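Local atomic coordinates of cellulosomal-scaffolding protein A (Clostridium thermocellum, PDB entry 4B9F), a protein that probably anchors the cellulosome to crystalline cellulose through its family 3a carbohydrate-binding module, a calcium-binding beta-sandwich domain of the scaffolding subunit. Residues D46-Q51 and F78-S83. Residues are numbered along the deposited sequence; the frame is centred on the assembly and turned at random.
With CA (calcium ion), chain C.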
loop_
_atom_site.group_PDB
_atom_site.type_symbol
_atom_site.label_atom_id
_atom_site.label_comp_id
_atom_site.label_asym_id
_atom_site.label_seq_id
_atom_site.Cartn_x
_atom_site.Cartn_y
_atom_site.Cartn_z
ATOM N N ASP A 46 -17.705 -3.170 -1.330
ATOM C CA ASP A 46 -18.750 -3.751 -2.188
ATOM C C ASP A 46 -19.352 -5.022 -1.585
ATOM O O ASP A 46 -19.348 -6.086 -2.215
ATOM C CB ASP A 46 -18.223 -4.050 -3.599
ATOM C CG ASP A 46 -17.418 -2.901 -4.184
ATOM O OD1 ASP A 46 -17.849 -1.729 -4.093
ATOM O OD2 ASP A 46 -16.335 -3.172 -4.732
ATOM N N GLY A 47 -19.878 -4.902 -0.370
ATOM C CA GLY A 47 -20.415 -6.038 0.354
ATOM C C GLY A 47 -19.423 -6.458 1.411
ATOM O O GLY A 47 -18.416 -7.092 1.106
ATOM N N GLN A 48 -19.691 -6.079 2.658
ATOM C CA GLN A 48 -18.760 -6.349 3.739
ATOM C C GLN A 48 -18.579 -7.853 3.954
ATOM O O GLN A 48 -19.558 -8.593 4.097
ATOM C CB GLN A 48 -19.227 -5.677 5.031
ATOM C CG GLN A 48 -18.380 -6.025 6.248
ATOM C CD GLN A 48 -16.962 -5.479 6.151
ATOM O OE1 GLN A 48 -16.731 -4.416 5.575
ATOM N NE2 GLN A 48 -16.005 -6.206 6.724
ATOM N N LYS A 49 -17.320 -8.282 3.953
ATOM C CA LYS A 49 -16.927 -9.663 4.218
ATOM C C LYS A 49 -15.572 -9.603 4.900
ATOM O O LYS A 49 -14.840 -8.619 4.740
ATOM C CB LYS A 49 -16.751 -10.446 2.908
ATOM C CG LYS A 49 -17.982 -10.590 2.044
ATOM C CD LYS A 49 -18.916 -11.659 2.585
ATOM C CE LYS A 49 -20.122 -11.841 1.670
ATOM N NZ LYS A 49 -19.735 -12.073 0.243
ATOM N N ASP A 50 -15.212 -10.660 5.623
ATOM C CA ASP A 50 -13.855 -10.775 6.134
ATOM C C ASP A 50 -12.884 -10.748 4.964
ATOM O O ASP A 50 -13.152 -11.326 3.913
ATOM C CB ASP A 50 -13.655 -12.076 6.915
ATOM C CG ASP A 50 -14.467 -12.134 8.200
ATOM O OD1 ASP A 50 -15.002 -11.092 8.636
ATOM O OD2 ASP A 50 -14.560 -13.236 8.780
ATOM N N GLN A 51 -11.753 -10.084 5.166
ATOM C CA GLN A 51 -10.733 -9.949 4.139
ATOM C C GLN A 51 -9.376 -10.337 4.691
ATOM O O GLN A 51 -9.161 -10.305 5.901
ATOM C CB GLN A 51 -10.689 -8.509 3.621
ATOM C CG GLN A 51 -11.947 -8.098 2.875
ATOM C CD GLN A 51 -12.043 -6.609 2.671
ATOM O OE1 GLN A 51 -11.764 -6.097 1.586
ATOM N NE2 GLN A 51 -12.445 -5.900 3.720
ATOM N N PHE A 78 -7.311 -4.193 7.882
ATOM C CA PHE A 78 -8.420 -3.526 7.217
ATOM C C PHE A 78 -9.136 -2.626 8.197
ATOM O O PHE A 78 -9.507 -3.057 9.293
ATOM C CB PHE A 78 -9.364 -4.550 6.592
ATOM C CG PHE A 78 -8.697 -5.358 5.547
ATOM C CD1 PHE A 78 -8.658 -4.910 4.240
ATOM C CD2 PHE A 78 -8.050 -6.537 5.869
ATOM C CE1 PHE A 78 -7.993 -5.634 3.262
ATOM C CE2 PHE A 78 -7.385 -7.262 4.902
ATOM C CZ PHE A 78 -7.359 -6.811 3.596
ATOM N N VAL A 79 -9.297 -1.367 7.809
ATOM C CA VAL A 79 -9.893 -0.375 8.691
ATOM C C VAL A 79 -11.129 0.235 8.044
ATOM O O VAL A 79 -11.057 0.778 6.941
ATOM C CB VAL A 79 -8.888 0.745 9.007
ATOM C CG1 VAL A 79 -9.523 1.807 9.924
ATOM C CG2 VAL A 79 -7.620 0.168 9.628
ATOM N N LYS A 80 -12.263 0.144 8.731
ATOM C CA LYS A 80 -13.489 0.766 8.244
ATOM C C LYS A 80 -13.466 2.267 8.493
ATOM O O LYS A 80 -13.055 2.731 9.565
ATOM C CB LYS A 80 -14.712 0.176 8.950
ATOM C CG LYS A 80 -14.901 -1.303 8.718
ATOM C CD LYS A 80 -16.110 -1.806 9.489
ATOM C CE LYS A 80 -16.200 -3.326 9.457
ATOM N NZ LYS A 80 -17.276 -3.817 10.358
ATOM N N MET A 81 -13.930 3.033 7.512
ATOM C CA MET A 81 -14.128 4.464 7.706
ATOM C C MET A 81 -15.532 4.674 8.232
ATOM O O MET A 81 -16.504 4.247 7.601
ATOM C CB MET A 81 -13.938 5.207 6.389
ATOM C CG MET A 81 -12.524 5.120 5.856
ATOM S SD MET A 81 -12.365 5.692 4.162
ATOM C CE MET A 81 -12.917 7.398 4.314
ATOM N N SER A 82 -15.656 5.318 9.386
ATOM C CA SER A 82 -16.967 5.405 10.015
ATOM C C SER A 82 -17.899 6.345 9.253
ATOM O O SER A 82 -19.121 6.206 9.321
ATOM C CB SER A 82 -16.849 5.815 11.483
ATOM O OG SER A 82 -16.190 7.064 11.632
ATOM N N SER A 83 -17.315 7.310 8.550
ATOM C CA SER A 83 -18.073 8.147 7.633
ATOM C C SER A 83 -17.539 7.919 6.221
ATOM O O SER A 83 -16.488 8.435 5.839
ATOM C CB SER A 83 -17.980 9.619 8.024
ATOM O OG SER A 83 -18.814 10.392 7.177
HETATM CA CA CA C . -15.203 -1.080 -4.739
HETATM O O HOH W 1 -13.270 -2.646 -4.538
#
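Gln51 and Phe78 bring the two backbones closest, 7.5 Å between their CA atoms, whereas Gln48 and Lys80 lie 9.9 Å apart CA to CA, and no hydrogen bond joins segments 46-51 and 78-83. The main contact is a CH-pi interaction: Gln51 CB sits over the middle of the Phe78 ring, 3.7 Å from its centroid and 11° off the normal. From there the Gln51 chain runs out extended across the ring, its amide tilted 25° from the ring plane, with NE2 3.9 Å from Phe78 CD1. OE1 accepts hydrogen bonds from the hydroxyls of Tyr43 and Tyr121, which fixes the amide, while Phe113 meets the Phe78 ring edge-to-face. Toward solvent, Gln48 and Lys80 cross nearly at right angles. The Gln48 chain bends at chi2 (66°), and its NE2 makes a loose 4.0 Å contact with Lys80 CE on the extended lysine arm. At the far end of the loop, Asp46 grips calcium with both carboxylate oxygens, OD2 at 2.4 Å and OD1 at 2.8 Å from the ion; Thr44, Thr122, Asn125 and Asp126 also bind it. The contact thus bridges the two sheets of a beta sandwich, joining the calcium-site loop to edge strand 74-85, as befits a family 3 carbohydrate-binding module.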